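Local atomic coordinates of malonyl-CoA-[acyl-carrier-protein] transacylase (Coxiella burnetii, PDB entry 3TQE), a protein that probably transfers the malonyl group from malonyl-CoA to the holo form of acyl carrier protein, a step that supplies fatty acid synthesis. Residues A76-K88 / L301-L314. Residues are numbered along the deposited sequence; the frame is centred on the assembly and turned at random.
With EDO (1,2-ethanediol), chain D.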
ATOM      1  N   ALA A  76       0.945  -8.551  10.961  1.00 10.86           N
ATOM      2  CA  ALA A  76       0.957  -8.644  12.429  1.00 11.25           C
ATOM      3  C   ALA A  76      -0.271  -7.994  13.018  1.00 11.85           C
ATOM      4  O   ALA A  76      -0.877  -8.532  13.953  1.00 12.83           O
ATOM      5  CB  ALA A  76       2.228  -8.034  12.985  1.00 12.57           C
ATOM      6  N   ILE A  77      -0.619  -6.827  12.508  1.00 11.64           N
ATOM      7  CA  ILE A  77      -1.793  -6.116  13.036  1.00 11.27           C
ATOM      8  C   ILE A  77      -3.058  -6.873  12.715  1.00 11.34           C
ATOM      9  O   ILE A  77      -3.945  -7.005  13.556  1.00 12.20           O
ATOM     10  CB  ILE A  77      -1.835  -4.679  12.543  1.00 11.20           C
ATOM     11  CG1 ILE A  77      -0.712  -3.907  13.245  1.00 14.38           C
ATOM     12  CG2 ILE A  77      -3.211  -4.048  12.776  1.00 13.01           C
ATOM     13  CD1 ILE A  77      -0.432  -2.563  12.663  1.00 20.46           C
ATOM     14  N   PHE A  78      -3.155  -7.412  11.508  1.00 10.94           N
ATOM     15  CA  PHE A  78      -4.300  -8.245  11.213  1.00 10.95           C
ATOM     16  C   PHE A  78      -4.430  -9.408  12.147  1.00 11.12           C
ATOM     17  O   PHE A  78      -5.521  -9.751  12.594  1.00 12.30           O
ATOM     18  CB  PHE A  78      -4.195  -8.744   9.790  1.00 11.53           C
ATOM     19  CG  PHE A  78      -5.332  -9.600   9.379  1.00 13.31           C
ATOM     20  CD1 PHE A  78      -6.511  -9.029   8.992  1.00 15.51           C
ATOM     21  CD2 PHE A  78      -5.234 -10.972   9.416  1.00 15.04           C
ATOM     22  CE1 PHE A  78      -7.576  -9.819   8.628  1.00 17.89           C
ATOM     23  CE2 PHE A  78      -6.307 -11.757   9.038  1.00 17.90           C
ATOM     24  CZ  PHE A  78      -7.447 -11.172   8.670  1.00 16.34           C
ATOM     25  N   ARG A  79      -3.311 -10.028  12.469  1.00 11.38           N
ATOM     26  CA  ARG A  79      -3.344 -11.167  13.355  1.00 12.43           C
ATOM     27  C   ARG A  79      -3.739 -10.771  14.768  1.00 12.98           C
ATOM     28  O   ARG A  79      -4.374 -11.549  15.465  1.00 15.44           O
ATOM     29  CB  ARG A  79      -1.997 -11.826  13.361  1.00 12.78           C
ATOM     30  CG  ARG A  79      -1.715 -12.563  12.073  1.00 13.09           C
ATOM     31  CD  ARG A  79      -0.365 -13.163  12.030  1.00 13.66           C
ATOM     32  NE  ARG A  79      -0.225 -13.981  10.850  1.00 13.96           N
ATOM     33  CZ  ARG A  79       0.866 -14.682  10.572  1.00 14.55           C
ATOM     34  NH1 ARG A  79       1.919 -14.642  11.389  1.00 15.97           N
ATOM     35  NH2 ARG A  79       0.892 -15.454   9.493  1.00 16.61           N
ATOM     36  N   CYS A  80      -3.352  -9.587  15.182  1.00 13.15           N
ATOM     37  CA  CYS A  80      -3.782  -9.072  16.487  1.00 14.12           C
ATOM     38  C   CYS A  80      -5.289  -8.791  16.491  1.00 13.51           C
ATOM     39  O   CYS A  80      -5.968  -9.097  17.440  1.00 14.69           O
ATOM     40  CB  CYS A  80      -3.044  -7.802  16.836  1.00 14.83           C
ATOM     41  SG  CYS A  80      -1.329  -8.069  17.259  1.00 18.94           S
ATOM     42  N   TRP A  81      -5.806  -8.203  15.430  1.00 13.12           N
ATOM     43  CA  TRP A  81      -7.241  -8.020  15.269  1.00 12.95           C
ATOM     44  C   TRP A  81      -7.957  -9.332  15.447  1.00 13.97           C
ATOM     45  O   TRP A  81      -8.920  -9.410  16.211  1.00 14.97           O
ATOM     46  CB  TRP A  81      -7.529  -7.460  13.883  1.00 12.63           C
ATOM     47  CG  TRP A  81      -8.954  -7.399  13.500  1.00 11.54           C
ATOM     48  CD1 TRP A  81      -9.630  -8.318  12.823  1.00 13.41           C
ATOM     49  CD2 TRP A  81      -9.862  -6.344  13.770  1.00 11.94           C
ATOM     50  NE1 TRP A  81     -10.915  -7.918  12.625  1.00 13.65           N
ATOM     51  CE2 TRP A  81     -11.085  -6.698  13.191  1.00 12.32           C
ATOM     52  CE3 TRP A  81      -9.741  -5.102  14.357  1.00 14.51           C
ATOM     53  CZ2 TRP A  81     -12.176  -5.881  13.231  1.00 14.50           C
ATOM     54  CZ3 TRP A  81     -10.834  -4.293  14.390  1.00 16.73           C
ATOM     55  CH2 TRP A  81     -12.024  -4.676  13.813  1.00 17.12           C
ATOM     56  N   GLU A  82      -7.516 -10.374  14.755  1.00 14.05           N
ATOM     57  CA  GLU A  82      -8.187 -11.651  14.867  1.00 16.29           C
ATOM     58  C   GLU A  82      -8.045 -12.245  16.266  1.00 17.34           C
ATOM     59  O   GLU A  82      -9.014 -12.767  16.807  1.00 18.59           O
ATOM     60  CB  GLU A  82      -7.704 -12.601  13.789  1.00 17.44           C
ATOM     61  CG  GLU A  82      -8.135 -12.118  12.414  1.00 20.28           C
ATOM     62  CD  GLU A  82      -8.332 -13.223  11.430  1.00 23.51           C
ATOM     63  OE1 GLU A  82      -7.417 -14.059  11.326  1.00 26.05           O
ATOM     64  OE2 GLU A  82      -9.407 -13.247  10.763  1.00 27.23           O
ATOM     65  N   ALA A  83      -6.869 -12.097  16.864  1.00 16.82           N
ATOM     66  CA  ALA A  83      -6.597 -12.640  18.201  1.00 18.20           C
ATOM     67  C   ALA A  83      -7.443 -12.006  19.262  1.00 17.78           C
ATOM     68  O   ALA A  83      -7.775 -12.656  20.269  1.00 20.36           O
ATOM     69  CB  ALA A  83      -5.125 -12.483  18.549  1.00 18.75           C
ATOM     70  N   LEU A  84      -7.791 -10.748  19.056  1.00 17.14           N
ATOM     71  CA  LEU A  84      -8.565  -9.974  20.018  1.00 16.55           C
ATOM     72  C   LEU A  84     -10.070 -10.077  19.761  1.00 17.77           C
ATOM     73  O   LEU A  84     -10.860  -9.407  20.414  1.00 19.05           O
ATOM     74  CB  LEU A  84      -8.097  -8.536  20.037  1.00 16.54           C
ATOM     75  CG  LEU A  84      -6.726  -8.391  20.704  1.00 16.66           C
ATOM     76  CD1 LEU A  84      -6.107  -7.055  20.326  1.00 16.99           C
ATOM     77  CD2 LEU A  84      -6.857  -8.516  22.215  1.00 19.70           C
ATOM     78  N   GLY A  85     -10.450 -10.953  18.843  1.00 17.47           N
ATOM     79  CA  GLY A  85     -11.842 -11.241  18.589  1.00 17.98           C
ATOM     80  C   GLY A  85     -12.469 -10.513  17.420  1.00 17.81           C
ATOM     81  O   GLY A  85     -13.690 -10.514  17.262  1.00 20.15           O
ATOM     82  N   GLY A  86     -11.652  -9.918  16.561  1.00 16.70           N
ATOM     83  CA  GLY A  86     -12.176  -9.150  15.476  1.00 16.54           C
ATOM     84  C   GLY A  86     -12.717 -10.039  14.360  1.00 16.79           C
ATOM     85  O   GLY A  86     -12.116 -11.039  13.994  1.00 17.06           O
ATOM     86  N   PRO A  87     -13.844  -9.650  13.800  1.00 16.17           N
ATOM     87  CA  PRO A  87     -14.472 -10.382  12.722  1.00 16.76           C
ATOM     88  C   PRO A  87     -13.827 -10.063  11.384  1.00 16.73           C
ATOM     89  O   PRO A  87     -13.018  -9.142  11.281  1.00 16.11           O
ATOM     90  CB  PRO A  87     -15.896  -9.872  12.792  1.00 17.28           C
ATOM     91  CG  PRO A  87     -15.784  -8.511  13.209  1.00 17.15           C
ATOM     92  CD  PRO A  87     -14.662  -8.509  14.223  1.00 16.73           C
ATOM     93  N   LYS A  88     -14.223 -10.799  10.362  1.00 17.45           N
ATOM     94  CA  LYS A  88     -13.656 -10.578   9.039  1.00 17.86           C
ATOM     95  C   LYS A  88     -14.255  -9.323   8.449  1.00 16.34           C
ATOM     96  O   LYS A  88     -15.450  -9.084   8.544  1.00 16.63           O
ATOM     97  CB  LYS A  88     -13.944 -11.741   8.087  1.00 19.25           C
ATOM     98  CG  LYS A  88     -13.412 -13.047   8.529  1.00 23.83           C
ATOM     99  CD  LYS A  88     -11.920 -13.114   8.409  1.00 26.85           C
ATOM    100  CE  LYS A  88     -11.474 -14.553   8.630  1.00 28.56           C
ATOM    101  NZ  LYS A  88     -10.015 -14.732   8.610  1.00 28.18           N
ATOM    102  N   LEU A 301      -5.357   0.802  14.360  1.00 14.48           N
ATOM    103  CA  LEU A 301      -5.270  -0.515  14.972  1.00 13.83           C
ATOM    104  C   LEU A 301      -3.904  -0.791  15.584  1.00 14.51           C
ATOM    105  O   LEU A 301      -3.466  -1.931  15.628  1.00 15.75           O
ATOM    106  CB  LEU A 301      -5.582  -1.575  13.935  1.00 13.82           C
ATOM    107  CG  LEU A 301      -6.990  -1.581  13.346  1.00 13.88           C
ATOM    108  CD1 LEU A 301      -7.067  -2.713  12.334  1.00 16.57           C
ATOM    109  CD2 LEU A 301      -8.071  -1.734  14.416  1.00 15.20           C
ATOM    110  N   THR A 302      -3.229   0.243  16.044  1.00 15.27           N
ATOM    111  CA  THR A 302      -1.825   0.104  16.384  1.00 16.38           C
ATOM    112  C   THR A 302      -1.545  -0.200  17.857  1.00 16.70           C
ATOM    113  O   THR A 302      -0.387  -0.308  18.256  1.00 18.43           O
ATOM    114  CB  THR A 302      -1.075   1.337  15.952  1.00 17.61           C
ATOM    115  OG1 THR A 302      -1.784   2.490  16.406  1.00 21.33           O
ATOM    116  CG2 THR A 302      -0.927   1.372  14.429  1.00 20.01           C
ATOM    117  N   THR A 303      -2.595  -0.375  18.648  1.00 15.40           N
ATOM    118  CA  THR A 303      -2.459  -0.862  20.014  1.00 15.74           C
ATOM    119  C   THR A 303      -3.632  -1.737  20.356  1.00 15.14           C
ATOM    120  O   THR A 303      -4.651  -1.722  19.673  1.00 14.53           O
ATOM    121  CB  THR A 303      -2.432   0.278  21.048  1.00 16.85           C
ATOM    122  OG1 THR A 303      -3.745   0.864  21.135  1.00 17.68           O
ATOM    123  CG2 THR A 303      -1.406   1.351  20.717  1.00 19.87           C
ATOM    124  N   THR A 304      -3.490  -2.500  21.423  1.00 14.33           N
ATOM    125  CA  THR A 304      -4.538  -3.393  21.857  1.00 14.88           C
ATOM    126  C   THR A 304      -5.784  -2.585  22.149  1.00 14.64           C
ATOM    127  O   THR A 304      -6.876  -2.984  21.760  1.00 15.05           O
ATOM    128  CB  THR A 304      -4.104  -4.216  23.079  1.00 15.11           C
ATOM    129  OG1 THR A 304      -3.020  -5.042  22.681  1.00 15.36           O
ATOM    130  CG2 THR A 304      -5.222  -5.071  23.594  1.00 17.14           C
ATOM    131  N   GLU A 305      -5.639  -1.456  22.834  1.00 15.68           N
ATOM    132  CA  GLU A 305      -6.818  -0.643  23.176  1.00 17.00           C
ATOM    133  C   GLU A 305      -7.519  -0.147  21.915  1.00 16.02           C
ATOM    134  O   GLU A 305      -8.739  -0.183  21.827  1.00 15.79           O
ATOM    135  CB  GLU A 305      -6.436   0.551  24.063  1.00 18.78           C
ATOM    136  CG  GLU A 305      -7.625   1.383  24.602  1.00 25.70           C
ATOM    137  CD  GLU A 305      -7.345   2.200  25.916  1.00 34.86           C
ATOM    138  OE1 GLU A 305      -6.358   3.012  25.995  1.00 39.65           O
ATOM    139  OE2 GLU A 305      -8.156   2.055  26.883  1.00 40.64           O
ATOM    140  N   LEU A 306      -6.753   0.283  20.922  1.00 14.99           N
ATOM    141  CA  LEU A 306      -7.344   0.765  19.687  1.00 14.65           C
ATOM    142  C   LEU A 306      -8.058  -0.353  18.956  1.00 13.83           C
ATOM    143  O   LEU A 306      -9.139  -0.146  18.417  1.00 13.55           O
ATOM    144  CB  LEU A 306      -6.285   1.399  18.812  1.00 14.74           C
ATOM    145  CG  LEU A 306      -5.760   2.730  19.322  1.00 16.05           C
ATOM    146  CD1 LEU A 306      -4.565   3.131  18.505  1.00 18.13           C
ATOM    147  CD2 LEU A 306      -6.793   3.819  19.329  1.00 19.33           C
ATOM    148  N   ILE A 307      -7.470  -1.537  18.943  1.00 13.44           N
ATOM    149  CA  ILE A 307      -8.092  -2.680  18.298  1.00 13.12           C
ATOM    150  C   ILE A 307      -9.407  -3.007  18.989  1.00 13.50           C
ATOM    151  O   ILE A 307     -10.429  -3.203  18.340  1.00 14.10           O
ATOM    152  CB  ILE A 307      -7.163  -3.901  18.266  1.00 13.30           C
ATOM    153  CG1 ILE A 307      -6.016  -3.616  17.287  1.00 14.05           C
ATOM    154  CG2 ILE A 307      -7.940  -5.160  17.911  1.00 15.56           C
ATOM    155  CD1 ILE A 307      -4.878  -4.584  17.385  1.00 15.04           C
ATOM    156  N   LEU A 308      -9.388  -3.071  20.312  1.00 14.41           N
ATOM    157  CA  LEU A 308     -10.608  -3.401  21.036  1.00 15.68           C
ATOM    158  C   LEU A 308     -11.670  -2.340  20.844  1.00 15.67           C
ATOM    159  O   LEU A 308     -12.832  -2.672  20.692  1.00 17.21           O
ATOM    160  CB  LEU A 308     -10.300  -3.607  22.512  1.00 16.20           C
ATOM    161  CG  LEU A 308      -9.482  -4.870  22.800  1.00 17.42           C
ATOM    162  CD1 LEU A 308      -9.001  -4.804  24.232  1.00 19.56           C
ATOM    163  CD2 LEU A 308     -10.243  -6.150  22.552  1.00 19.72           C
ATOM    164  N   THR A 309     -11.280  -1.076  20.792  1.00 15.76           N
ATOM    165  CA  THR A 309     -12.194   0.017  20.514  1.00 16.61           C
ATOM    166  C   THR A 309     -12.846  -0.129  19.140  1.00 16.17           C
ATOM    167  O   THR A 309     -14.055   0.043  18.989  1.00 16.52           O
ATOM    168  CB  THR A 309     -11.459   1.341  20.591  1.00 17.33           C
ATOM    169  OG1 THR A 309     -11.073   1.539  21.955  1.00 20.45           O
ATOM    170  CG2 THR A 309     -12.303   2.509  20.140  1.00 20.95           C
ATOM    171  N   ALA A 310     -12.024  -0.455  18.153  1.00 15.43           N
ATOM    172  CA  ALA A 310     -12.495  -0.645  16.794  1.00 15.70           C
ATOM    173  C   ALA A 310     -13.470  -1.803  16.723  1.00 15.76           C
ATOM    174  O   ALA A 310     -14.467  -1.720  16.031  1.00 16.46           O
ATOM    175  CB  ALA A 310     -11.319  -0.861  15.853  1.00 15.56           C
ATOM    176  N   ILE A 311     -13.157  -2.919  17.368  1.00 15.62           N
ATOM    177  CA  ILE A 311     -14.050  -4.056  17.358  1.00 16.27           C
ATOM    178  C   ILE A 311     -15.378  -3.679  17.990  1.00 17.68           C
ATOM    179  O   ILE A 311     -16.452  -3.990  17.469  1.00 18.85           O
ATOM    180  CB  ILE A 311     -13.433  -5.252  18.056  1.00 16.84           C
ATOM    181  CG1 ILE A 311     -12.182  -5.722  17.307  1.00 17.01           C
ATOM    182  CG2 ILE A 311     -14.443  -6.376  18.195  1.00 18.75           C
ATOM    183  CD1 ILE A 311     -11.365  -6.768  18.046  1.00 18.44           C
ATOM    184  N   LYS A 312     -15.309  -2.975  19.100  1.00 18.36           N
ATOM    185  CA  LYS A 312     -16.520  -2.585  19.796  1.00 19.94           C
ATOM    186  C   LYS A 312     -17.367  -1.650  18.930  1.00 19.90           C
ATOM    187  O   LYS A 312     -18.601  -1.734  18.949  1.00 20.50           O
ATOM    188  CB  LYS A 312     -16.155  -1.941  21.137  1.00 20.65           C
ATOM    189  CG  LYS A 312     -17.355  -1.740  22.013  1.00 24.68           C
ATOM    190  CD  LYS A 312     -16.985  -1.225  23.389  1.00 30.01           C
ATOM    191  CE  LYS A 312     -18.225  -1.215  24.272  1.00 33.37           C
ATOM    192  NZ  LYS A 312     -17.963  -0.639  25.632  1.00 36.54           N
ATOM    193  N   ARG A 313     -16.737  -0.777  18.166  1.00 19.92           N
ATOM    194  CA  ARG A 313     -17.440   0.174  17.320  1.00 21.19           C
ATOM    195  C   ARG A 313     -18.362  -0.508  16.331  1.00 20.81           C
ATOM    196  O   ARG A 313     -19.403   0.046  15.961  1.00 21.67           O
ATOM    197  CB  ARG A 313     -16.449   1.081  16.601  1.00 23.36           C
ATOM    198  CG  ARG A 313     -17.109   2.217  15.905  1.00 28.18           C
ATOM    199  CD  ARG A 313     -17.331   1.882  14.480  1.00 31.67           C
ATOM    200  NE  ARG A 313     -18.126   2.904  13.807  1.00 35.34           N
ATOM    201  CZ  ARG A 313     -19.442   2.860  13.596  1.00 35.37           C
ATOM    202  NH1 ARG A 313     -20.183   1.847  14.028  1.00 35.28           N
ATOM    203  NH2 ARG A 313     -20.013   3.854  12.928  1.00 36.90           N
ATOM    204  N   LEU A 314     -18.040  -1.729  15.949  1.00 19.40           N
ATOM    205  CA  LEU A 314     -18.836  -2.429  14.951  1.00 20.18           C
ATOM    206  C   LEU A 314     -20.234  -2.709  15.433  1.00 21.67           C
ATOM    207  O   LEU A 314     -21.135  -2.801  14.634  1.00 21.12           O
ATOM    208  CB  LEU A 314     -18.159  -3.721  14.560  1.00 19.89           C
ATOM    209  CG  LEU A 314     -16.864  -3.512  13.809  1.00 20.23           C
ATOM    210  CD1 LEU A 314     -16.260  -4.874  13.550  1.00 22.75           C
ATOM    211  CD2 LEU A 314     -17.055  -2.728  12.497  1.00 20.40           C
TER
HETATM  212  C1  EDO D 316      -2.711 -13.925   7.976  1.00 24.34           C
HETATM  213  O1  EDO D 316      -2.597 -14.189   9.360  1.00 24.70           O
HETATM  214  C2  EDO D 316      -2.444 -15.210   7.208  1.00 26.55           C
HETATM  215  O2  EDO D 316      -1.199 -15.809   7.620  1.00 27.89           O
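The C-terminal end of helix 63-83, carrying Trp-81, crosses helix 304-313, carrying Ile-307 and Ile-311, at -58° with 9.9 Å between the segment axes. Both helices pack beside the parallel sheet of the acyltransferase fold, and Met-277 of its strand 275-278 touches Trp-81, Leu-301, Ala-310 and Leu-314. With CG anti to the backbone N (chi1 172°), the Trp-81 indole reaches helix 304-313. Ile-311 CG1 lies over its six-membered ring, 3.7 Å from the centroid and 20° off the normal, a CH-pi contact, whereas Ala-310 CB meets the rim at CZ3. Leu-84 crosses Ile-307 at about a right angle, its CD1 3.6 Å from Ile-307 CG2; Ile-307 CD1 bears on Cys-80 CB. Nearer the start of both segments, Ile-77 CG2 packs at 3.6 Å on CB of Leu-301, in the loop before helix 304-313. A Schellman motif terminates the first helix: Gly-86 N donates to Trp-81 O and Gly-85 N, from the residue of positive phi, to Glu-82 O. This turn brings Gly-86 N within 3.5 Å of Ile-311 CD1, and sets Pro-87 CG against Leu-314 CD1. The indole's rotation is held by a hydrogen bond from Trp-81 NE1 to Pro-87 O, 2.8 Å long, almost straight and with the acceptor in the ring plane.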